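Local coordinates for putative potassium transport protein (Staphylococcus aureus 08BA02176, PDB 4XTT) that binds the second messenger cyclic di-AMP through its RCK C domain and probably takes part in regulating potassium transport by a Ktr system, at residues 40-45 and 69-74; 22-27 and 63-68; 14-19 and 73-78. All blocks are in the same frame, centred on the assembly; numbering follows the deposited sequence.

In the fold
Followed from the N terminus, the chain leaves helix 3-11 and enters strand 15-21, whose start is met much later by residues 73-78. Interaction 3 therefore closes the widest loop, joining an outermost strand of the sheet to the N-terminal end of helix 75-83. Nested inside it is interaction 2, where the loop after strand 15-21 meets the turn leading into strand 68-72. Interaction 1 starts within the loop of interaction 2 and ends beyond it, so the two cross; it pairs strands 43-49 and 68-72 at the cyclic di-AMP site. Interactions 1 and 3 share Gly73 and His74, while Leu69 packs on Leu63 to bring interactions 1 and 2 together.

Interaction 1. Residues 40-45 and 69-74; sequences YGINII and LIMIGH. With 2BA ((2R,3R,3aS,5R,7aR,9R,10R,10aS,12R,14aR)-2,9-bis(6-amino-9H-purin-9-yl)octahydro-2H,7H-difuro[3,2-d:3',2'-j][1,3,7,9,2,8 ]tetraoxadiphosphacyclododecine-3,5,10,12-tetrol 5,12-dioxide), chain C.
In Ile72 the chi1 of -172° sends CG1 to the far side from the backbone N and leaves CG2 between the backbone N and the carbonyl carbon, where Ile45 CD1 meets it at 3.6 Å and CB of Asn43 lies alongside. On the other face, Ile44 places CG1 beside its own backbone N (chi1 -60°), and the extended chain beyond carries CD1 to Leu69 CD1, 3.7 Å away. Next to it, Ile42 lays CG2 against Met71 CB at 3.7 Å. Asn43 and Ile72 form an antiparallel hydrogen-bonded pair, Asn43 N to Ile72 O at 3.0 Å and Ile72 N to Asn43 O at 2.9 Å; Ile45 N adds a bond to Ile70 O at 3.0 Å. Ile44 and Met71 are the non-hydrogen-bonded pair between them, so the N-H and C=O of Ile44 itself point away from strand 68-72 and serve the ligand. Ile44 N donates to N11 of one adenine of cyclic di-AMP at 3.0 Å, and the amino N61 returns a bond to Ile44 O at 2.8 Å; the backbone of Ile44 thus meets the base edge much as it would a neighbouring strand. Ile42 and Met71 rest on Leu78 of helix 75-83, Ile44 touches Ile36 of helix 36-40, Ile45 and Ile72 lie against Ile17 of strand 15-21, and Ser56 of the second subunit is hydrogen-bonded to Ile72 O.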
# COMPACT_ATOMS: atom_id res chain seq x y z
N TYR A 40 -12.58 -2.91 -2.73
CA TYR A 40 -12.82 -2.16 -1.50
C TYR A 40 -12.06 -0.84 -1.48
O TYR A 40 -12.41 0.08 -0.74
CB TYR A 40 -12.43 -3.00 -0.27
CG TYR A 40 -13.21 -4.28 -0.09
CD1 TYR A 40 -14.38 -4.31 0.65
CD2 TYR A 40 -12.75 -5.48 -0.64
CE1 TYR A 40 -15.09 -5.48 0.82
CE2 TYR A 40 -13.46 -6.66 -0.46
CZ TYR A 40 -14.63 -6.65 0.27
OH TYR A 40 -15.33 -7.82 0.43
N GLY A 41 -11.02 -0.72 -2.29
CA GLY A 41 -10.22 0.49 -2.30
C GLY A 41 -9.17 0.46 -1.21
O GLY A 41 -8.59 1.50 -0.87
N ILE A 42 -8.93 -0.73 -0.66
CA ILE A 42 -7.97 -0.90 0.43
C ILE A 42 -6.61 -1.24 -0.13
O ILE A 42 -6.50 -2.00 -1.09
CB ILE A 42 -8.43 -2.01 1.40
CG1 ILE A 42 -9.81 -1.69 1.98
CG2 ILE A 42 -7.43 -2.20 2.53
CD1 ILE A 42 -10.31 -2.73 2.94
N ASN A 43 -5.56 -0.68 0.47
CA ASN A 43 -4.20 -1.00 0.08
C ASN A 43 -3.52 -1.85 1.15
O ASN A 43 -3.52 -1.49 2.33
CB ASN A 43 -3.41 0.27 -0.18
CG ASN A 43 -1.98 -0.00 -0.62
OD1 ASN A 43 -1.72 -0.98 -1.32
ND2 ASN A 43 -1.06 0.88 -0.24
N ILE A 44 -2.98 -2.99 0.74
CA ILE A 44 -2.20 -3.83 1.64
C ILE A 44 -0.72 -3.50 1.44
O ILE A 44 -0.14 -3.79 0.39
CB ILE A 44 -2.47 -5.31 1.39
CG1 ILE A 44 -3.96 -5.60 1.60
CG2 ILE A 44 -1.58 -6.19 2.26
CD1 ILE A 44 -4.30 -7.05 1.66
N ILE A 45 -0.13 -2.88 2.46
CA ILE A 45 1.25 -2.38 2.42
C ILE A 45 2.22 -3.54 2.60
O ILE A 45 3.28 -3.59 1.97
CB ILE A 45 1.49 -1.31 3.51
CG1 ILE A 45 0.47 -0.18 3.36
CG2 ILE A 45 2.89 -0.75 3.42
CD1 ILE A 45 0.55 0.87 4.44
N LEU A 69 -2.40 -9.06 7.71
CA LEU A 69 -2.43 -8.08 6.63
C LEU A 69 -2.39 -6.69 7.23
O LEU A 69 -3.19 -6.35 8.10
CB LEU A 69 -3.68 -8.24 5.75
CG LEU A 69 -4.00 -9.64 5.22
CD1 LEU A 69 -5.11 -9.57 4.19
CD2 LEU A 69 -2.78 -10.32 4.63
N ILE A 70 -1.45 -5.87 6.77
CA ILE A 70 -1.38 -4.50 7.23
C ILE A 70 -2.06 -3.61 6.18
O ILE A 70 -1.54 -3.42 5.07
CB ILE A 70 0.07 -4.06 7.47
CG1 ILE A 70 0.78 -5.09 8.35
CG2 ILE A 70 0.11 -2.69 8.11
CD1 ILE A 70 2.21 -4.74 8.68
N MET A 71 -3.21 -3.07 6.53
CA MET A 71 -4.05 -2.41 5.54
C MET A 71 -4.17 -0.92 5.81
O MET A 71 -4.17 -0.48 6.96
CB MET A 71 -5.44 -3.03 5.53
CG MET A 71 -5.45 -4.53 5.40
SD MET A 71 -7.13 -5.16 5.52
CE MET A 71 -7.65 -4.37 7.03
N ILE A 72 -4.32 -0.17 4.74
CA ILE A 72 -4.51 1.27 4.84
C ILE A 72 -5.61 1.69 3.87
O ILE A 72 -5.63 1.25 2.72
CB ILE A 72 -3.18 2.00 4.60
CG1 ILE A 72 -3.30 3.49 4.89
CG2 ILE A 72 -2.66 1.76 3.19
CD1 ILE A 72 -1.96 4.18 4.85
N GLY A 73 -6.53 2.52 4.35
CA GLY A 73 -7.67 2.95 3.55
C GLY A 73 -8.71 3.70 4.37
O GLY A 73 -8.50 3.98 5.55
N HIS A 74 -9.82 4.04 3.73
CA HIS A 74 -10.92 4.73 4.39
C HIS A 74 -11.59 3.79 5.39
O HIS A 74 -11.71 2.60 5.14
CB HIS A 74 -11.92 5.23 3.35
CG HIS A 74 -12.90 6.22 3.88
ND1 HIS A 74 -14.03 5.85 4.59
CD2 HIS A 74 -12.94 7.57 3.80
CE1 HIS A 74 -14.71 6.93 4.92
NE2 HIS A 74 -14.07 7.99 4.46
P 2BA C . -5.97 -3.36 -9.01
O1P 2BA C . -6.16 -2.56 -7.78
O2P 2BA C . -7.01 -2.93 -9.99
O5' 2BA C . -4.53 -3.03 -9.63
C5' 2BA C . -4.11 -3.69 -10.83
C4' 2BA C . -2.68 -3.41 -11.08
O4' 2BA C . -2.36 -1.96 -10.96
C3' 2BA C . -1.87 -4.08 -10.06
O3' 2BA C . -1.51 -5.41 -10.52
C2' 2BA C . -0.68 -3.27 -9.92
O2' 2BA C . 0.33 -3.67 -10.89
C1' 2BA C . -1.11 -1.88 -10.17
N9 2BA C . -1.40 -1.25 -8.96
C8 2BA C . -2.55 -1.04 -8.70
N7 2BA C . -2.63 -0.41 -7.49
C5 2BA C . -1.17 -0.33 -7.15
C6 2BA C . -0.35 0.14 -6.13
N6 2BA C . -0.95 0.74 -5.03
N1 2BA C . 0.99 0.03 -6.17
C2 2BA C . 1.58 -0.53 -7.20
N3 2BA C . 0.88 -1.01 -8.21
C4 2BA C . -0.47 -0.94 -8.25
P1 2BA C . -1.49 -6.57 -9.40
O1P1 2BA C . -0.44 -6.18 -8.42
O2P1 2BA C . -1.07 -7.84 -10.06
O5'1 2BA C . -2.83 -6.81 -8.55
C5'1 2BA C . -4.06 -7.11 -9.20
C4'1 2BA C . -5.13 -6.98 -8.19
O4'1 2BA C . -4.78 -7.71 -6.95
C3'1 2BA C . -5.28 -5.57 -7.79
O3'1 2BA C . -6.26 -4.88 -8.60
C2'1 2BA C . -5.73 -5.60 -6.41
O2'1 2BA C . -7.17 -5.72 -6.39
C1'1 2BA C . -5.13 -6.81 -5.82
N91 2BA C . -3.97 -6.48 -5.09
C81 2BA C . -2.88 -6.84 -5.51
N71 2BA C . -1.85 -6.44 -4.69
C51 2BA C . -2.70 -5.74 -3.65
C61 2BA C . -2.50 -5.04 -2.46
N61 2BA C . -1.18 -4.86 -1.95
N11 2BA C . -3.49 -4.53 -1.77
C21 2BA C . -4.75 -4.66 -2.17
N31 2BA C . -5.07 -5.30 -3.30
C41 2BA C . -4.10 -5.86 -4.07
O HOH W 1 -10.09 2.72 1.12

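Interaction 2. Residues 22-27 and 63-68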
# COMPACT_ATOMS: atom_id res chain seq x y z
N ALA A 22 -5.28 -13.40 9.38
CA ALA A 22 -5.93 -14.26 8.41
C ALA A 22 -6.64 -15.45 9.07
O ALA A 22 -6.04 -16.19 9.85
CB ALA A 22 -4.92 -14.76 7.39
N THR A 23 -7.91 -15.61 8.73
CA THR A 23 -8.72 -16.72 9.23
C THR A 23 -8.70 -17.86 8.23
O THR A 23 -8.31 -17.67 7.08
CB THR A 23 -10.17 -16.29 9.49
OG1 THR A 23 -10.95 -17.42 9.92
CG2 THR A 23 -10.78 -15.73 8.21
N GLU A 24 -9.14 -19.05 8.65
CA GLU A 24 -9.20 -20.20 7.77
C GLU A 24 -10.06 -19.89 6.55
O GLU A 24 -9.76 -20.33 5.43
CB GLU A 24 -9.75 -21.43 8.50
CG GLU A 24 -8.85 -21.92 9.62
CD GLU A 24 -7.54 -22.49 9.11
OE1 GLU A 24 -7.47 -22.90 7.93
OE2 GLU A 24 -6.56 -22.53 9.90
N LYS A 25 -11.13 -19.14 6.78
CA LYS A 25 -11.97 -18.64 5.71
C LYS A 25 -11.13 -17.90 4.67
O LYS A 25 -11.33 -18.06 3.47
CB LYS A 25 -13.05 -17.72 6.27
CG LYS A 25 -13.85 -16.98 5.22
CD LYS A 25 -14.73 -15.92 5.86
CE LYS A 25 -15.52 -15.17 4.80
NZ LYS A 25 -14.63 -14.67 3.72
N MET A 26 -10.17 -17.12 5.16
CA MET A 26 -9.38 -16.25 4.30
C MET A 26 -8.05 -16.92 3.93
O MET A 26 -7.45 -16.60 2.91
CB MET A 26 -9.18 -14.90 5.00
CG MET A 26 -7.86 -14.19 4.79
SD MET A 26 -7.96 -12.50 5.42
CE MET A 26 -8.90 -12.75 6.91
N ALA A 27 -7.63 -17.87 4.76
CA ALA A 27 -6.43 -18.67 4.47
C ALA A 27 -6.71 -19.64 3.32
O ALA A 27 -7.81 -20.19 3.22
CB ALA A 27 -5.98 -19.42 5.70
N LEU A 63 -2.75 -16.93 1.13
CA LEU A 63 -2.58 -16.45 2.50
C LEU A 63 -2.58 -17.64 3.44
O LEU A 63 -3.46 -18.50 3.38
CB LEU A 63 -3.69 -15.47 2.88
CG LEU A 63 -3.86 -14.19 2.06
CD1 LEU A 63 -5.11 -13.46 2.53
CD2 LEU A 63 -2.64 -13.28 2.16
N GLU A 64 -1.59 -17.67 4.33
CA GLU A 64 -1.48 -18.75 5.29
C GLU A 64 -2.07 -18.32 6.62
O GLU A 64 -2.29 -17.13 6.86
CB GLU A 64 -0.02 -19.17 5.46
CG GLU A 64 0.66 -19.51 4.14
CD GLU A 64 2.10 -19.93 4.29
OE1 GLU A 64 2.72 -19.56 5.31
OE2 GLU A 64 2.62 -20.63 3.39
N ILE A 65 -2.34 -19.30 7.48
CA ILE A 65 -2.92 -19.03 8.78
C ILE A 65 -1.94 -18.20 9.63
O ILE A 65 -0.74 -18.48 9.69
CB ILE A 65 -3.28 -20.34 9.52
CG1 ILE A 65 -3.88 -21.36 8.54
CG2 ILE A 65 -4.25 -20.07 10.65
CD1 ILE A 65 -2.88 -22.40 8.02
N GLY A 66 -2.46 -17.16 10.27
CA GLY A 66 -1.65 -16.32 11.13
C GLY A 66 -1.04 -15.13 10.43
O GLY A 66 -0.43 -14.28 11.08
N ASP A 67 -1.18 -15.08 9.11
CA ASP A 67 -0.73 -13.93 8.34
C ASP A 67 -1.48 -12.68 8.74
O ASP A 67 -2.71 -12.66 8.78
CB ASP A 67 -0.90 -14.16 6.84
CG ASP A 67 0.20 -15.01 6.25
OD1 ASP A 67 1.30 -15.07 6.85
OD2 ASP A 67 -0.03 -15.62 5.18
N ILE A 68 -0.73 -11.64 9.08
CA ILE A 68 -1.32 -10.37 9.46
C ILE A 68 -1.25 -9.38 8.30
O ILE A 68 -0.17 -8.92 7.93
CB ILE A 68 -0.63 -9.79 10.71
CG1 ILE A 68 -0.78 -10.76 11.89
CG2 ILE A 68 -1.24 -8.44 11.07
CD1 ILE A 68 0.00 -10.38 13.11
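Met26 and Leu63 cross at a slant, with Met26 CG approaching the Leu63 CD1 methyl at 3.6 Å; the sulfur, next along a chain extended at chi2, is a looser neighbour of the same methyl. The leucine side chain is directed at the 22-27 loop and also touches Ile31, a residue of the ligand pocket, and Ile47 of strand 43-49. A second pair crosses near the surface. Glu24 leaves the backbone heading away from residues 63-68, yet a bend at chi2 (-67°) folds the carboxylate back over Ile65, whose aliphatic CG1 and CG2 lie against OE2, with CG1 the nearer. From another side Ala27 CB reaches Ile65 CG1 at 4.0 Å, and the CA of Ala27 lies close to Leu63 O. What presents Ile65 in this way is a type II beta turn from Glu64 to Asp67, in the loop that leads into strand 68-72 of the RCK C domain, with Gly66 taking the positive phi (91°) of its third position. The turn is closed by Asp67 N to Glu64 O at 3.2 Å. Asp67 also folds its carboxylate back across the bend: OD2 accepts from Glu64 N at 2.7 Å, met from above the carboxylate plane, and forms a salt bridge with Arg49 as well. Ala22 faces this turn directly. Its methyl CB sits 4.1 Å from Asp67 CB and 3.6 Å from Glu64 O, while Ala22 N donates to Asp67 O at 2.7 Å.

Interaction 3. Residues 14-19 and 73-78; sequences EHSIVE and GHDNDL
Ser16 and Asp75 meet where an edge strand runs into the start of a helix, a strand-to-helix junction of the RCK C domain in which His74 is the N-cap of helix 75-83; just before the helix, His15 and Ser16 pair in antiparallel fashion with His74 and Gly73. The closer-packed side faces the body of the fold. Here Leu78, buried and pointing at the strand, brings its CD1 methyl over Ser16 O and to within 4.2 Å of Val18 CG2, the two side chains passing antiparallel to one another; Leu78 also packs on Met71 and Ile42. Next to it Ser16 OG donates to Asp75 OD1, in a bond whose modelled length is too short to be taken literally. The first helical N-H is used across the contact, Asp75 N giving to Glu14 O at 2.7 Å, whereas the strand bond from Ser16 N to Gly73 O is long and weak at 3.4 Å.

On the solvent side, at the exposed Glu14, the fit is looser. The glutamate runs beside His74, its carboxylate almost perpendicular to the imidazole, and OE2 takes only a weak bond from His74 NE2 at 3.3 Å. One face of that ring is covered instead by Glu14 O, 3.8 Å above the plane. The His15 ring lies obliquely to it, planes 66° apart, with His15 NE2 3.4 Å from His74 CD2; this ring is at the border with the second subunit, where Ile55 of that subunit packs on it. A chi1 near 180° (-166°) carries the His74 ring to the side of the helix start, and its rotation brings ND1 to Asn76 N, a capping bond of 3.1 Å with the donor 18° out of the ring plane.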
# COMPACT_ATOMS: atom_id res chain seq x y z
N GLU A 14 -10.90 9.76 9.48
CA GLU A 14 -11.68 8.84 8.65
C GLU A 14 -10.80 7.79 7.94
O GLU A 14 -11.31 6.86 7.31
CB GLU A 14 -12.50 9.64 7.63
CG GLU A 14 -13.66 10.37 8.30
CD GLU A 14 -14.58 11.05 7.31
OE1 GLU A 14 -14.68 12.30 7.38
OE2 GLU A 14 -15.19 10.36 6.47
N HIS A 15 -9.49 7.96 8.06
CA HIS A 15 -8.52 7.03 7.48
C HIS A 15 -7.63 6.50 8.59
O HIS A 15 -7.38 7.18 9.59
CB HIS A 15 -7.66 7.70 6.41
CG HIS A 15 -8.44 8.37 5.32
ND1 HIS A 15 -7.91 9.39 4.57
CD2 HIS A 15 -9.69 8.15 4.85
CE1 HIS A 15 -8.81 9.78 3.68
NE2 HIS A 15 -9.89 9.05 3.83
N SER A 16 -7.16 5.27 8.42
CA SER A 16 -6.46 4.56 9.49
C SER A 16 -5.73 3.31 8.97
O SER A 16 -6.11 2.75 7.95
CB SER A 16 -7.43 4.20 10.61
OG SER A 16 -8.53 3.45 10.12
N ILE A 17 -4.64 2.94 9.65
CA ILE A 17 -3.97 1.67 9.37
C ILE A 17 -4.42 0.61 10.36
O ILE A 17 -4.41 0.82 11.57
CB ILE A 17 -2.44 1.76 9.42
CG1 ILE A 17 -1.91 2.49 8.19
CG2 ILE A 17 -1.82 0.38 9.35
CD1 ILE A 17 -0.39 2.45 8.08
N VAL A 18 -4.85 -0.52 9.82
CA VAL A 18 -5.45 -1.57 10.61
C VAL A 18 -4.76 -2.88 10.27
O VAL A 18 -4.42 -3.13 9.12
CB VAL A 18 -6.97 -1.68 10.36
CG1 VAL A 18 -7.55 -2.90 11.05
CG2 VAL A 18 -7.68 -0.40 10.83
N GLU A 19 -4.52 -3.69 11.29
CA GLU A 19 -4.06 -5.05 11.09
C GLU A 19 -5.20 -6.05 11.12
O GLU A 19 -6.13 -5.92 11.92
CB GLU A 19 -3.00 -5.40 12.12
CG GLU A 19 -1.61 -4.95 11.72
CD GLU A 19 -0.60 -5.20 12.80
OE1 GLU A 19 -0.85 -6.08 13.66
OE2 GLU A 19 0.48 -4.56 12.76
N GLY A 73 -6.53 2.52 4.35
CA GLY A 73 -7.67 2.95 3.55
C GLY A 73 -8.71 3.70 4.37
O GLY A 73 -8.50 3.98 5.55
N HIS A 74 -9.82 4.04 3.73
CA HIS A 74 -10.92 4.73 4.39
C HIS A 74 -11.59 3.79 5.39
O HIS A 74 -11.71 2.60 5.14
CB HIS A 74 -11.92 5.23 3.35
CG HIS A 74 -12.90 6.22 3.88
ND1 HIS A 74 -14.03 5.85 4.59
CD2 HIS A 74 -12.94 7.57 3.80
CE1 HIS A 74 -14.71 6.93 4.92
NE2 HIS A 74 -14.07 7.99 4.46
N ASP A 75 -12.05 4.35 6.51
CA ASP A 75 -12.62 3.53 7.59
C ASP A 75 -13.84 2.73 7.15
O ASP A 75 -14.03 1.59 7.58
CB ASP A 75 -13.03 4.40 8.78
CG ASP A 75 -11.86 4.87 9.59
OD1 ASP A 75 -10.74 4.35 9.38
OD2 ASP A 75 -12.06 5.76 10.44
N ASN A 76 -14.65 3.31 6.28
CA ASN A 76 -15.83 2.62 5.77
C ASN A 76 -15.44 1.47 4.86
O ASN A 76 -16.11 0.44 4.83
CB ASN A 76 -16.75 3.58 5.02
CG ASN A 76 -17.39 4.61 5.93
OD1 ASN A 76 -17.60 4.37 7.12
ND2 ASN A 76 -17.73 5.77 5.37
N ASP A 77 -14.31 1.61 4.16
CA ASP A 77 -13.87 0.55 3.26
C ASP A 77 -13.24 -0.56 4.05
O ASP A 77 -13.51 -1.73 3.80
CB ASP A 77 -12.86 1.06 2.22
CG ASP A 77 -13.42 2.12 1.29
OD1 ASP A 77 -14.60 2.01 0.90
OD2 ASP A 77 -12.67 3.05 0.93
N LEU A 78 -12.42 -0.19 5.03
CA LEU A 78 -11.81 -1.17 5.91
C LEU A 78 -12.87 -1.95 6.68
O LEU A 78 -12.81 -3.17 6.74
CB LEU A 78 -10.86 -0.48 6.88
CG LEU A 78 -9.64 0.17 6.24
CD1 LEU A 78 -9.00 1.17 7.19
CD2 LEU A 78 -8.65 -0.93 5.88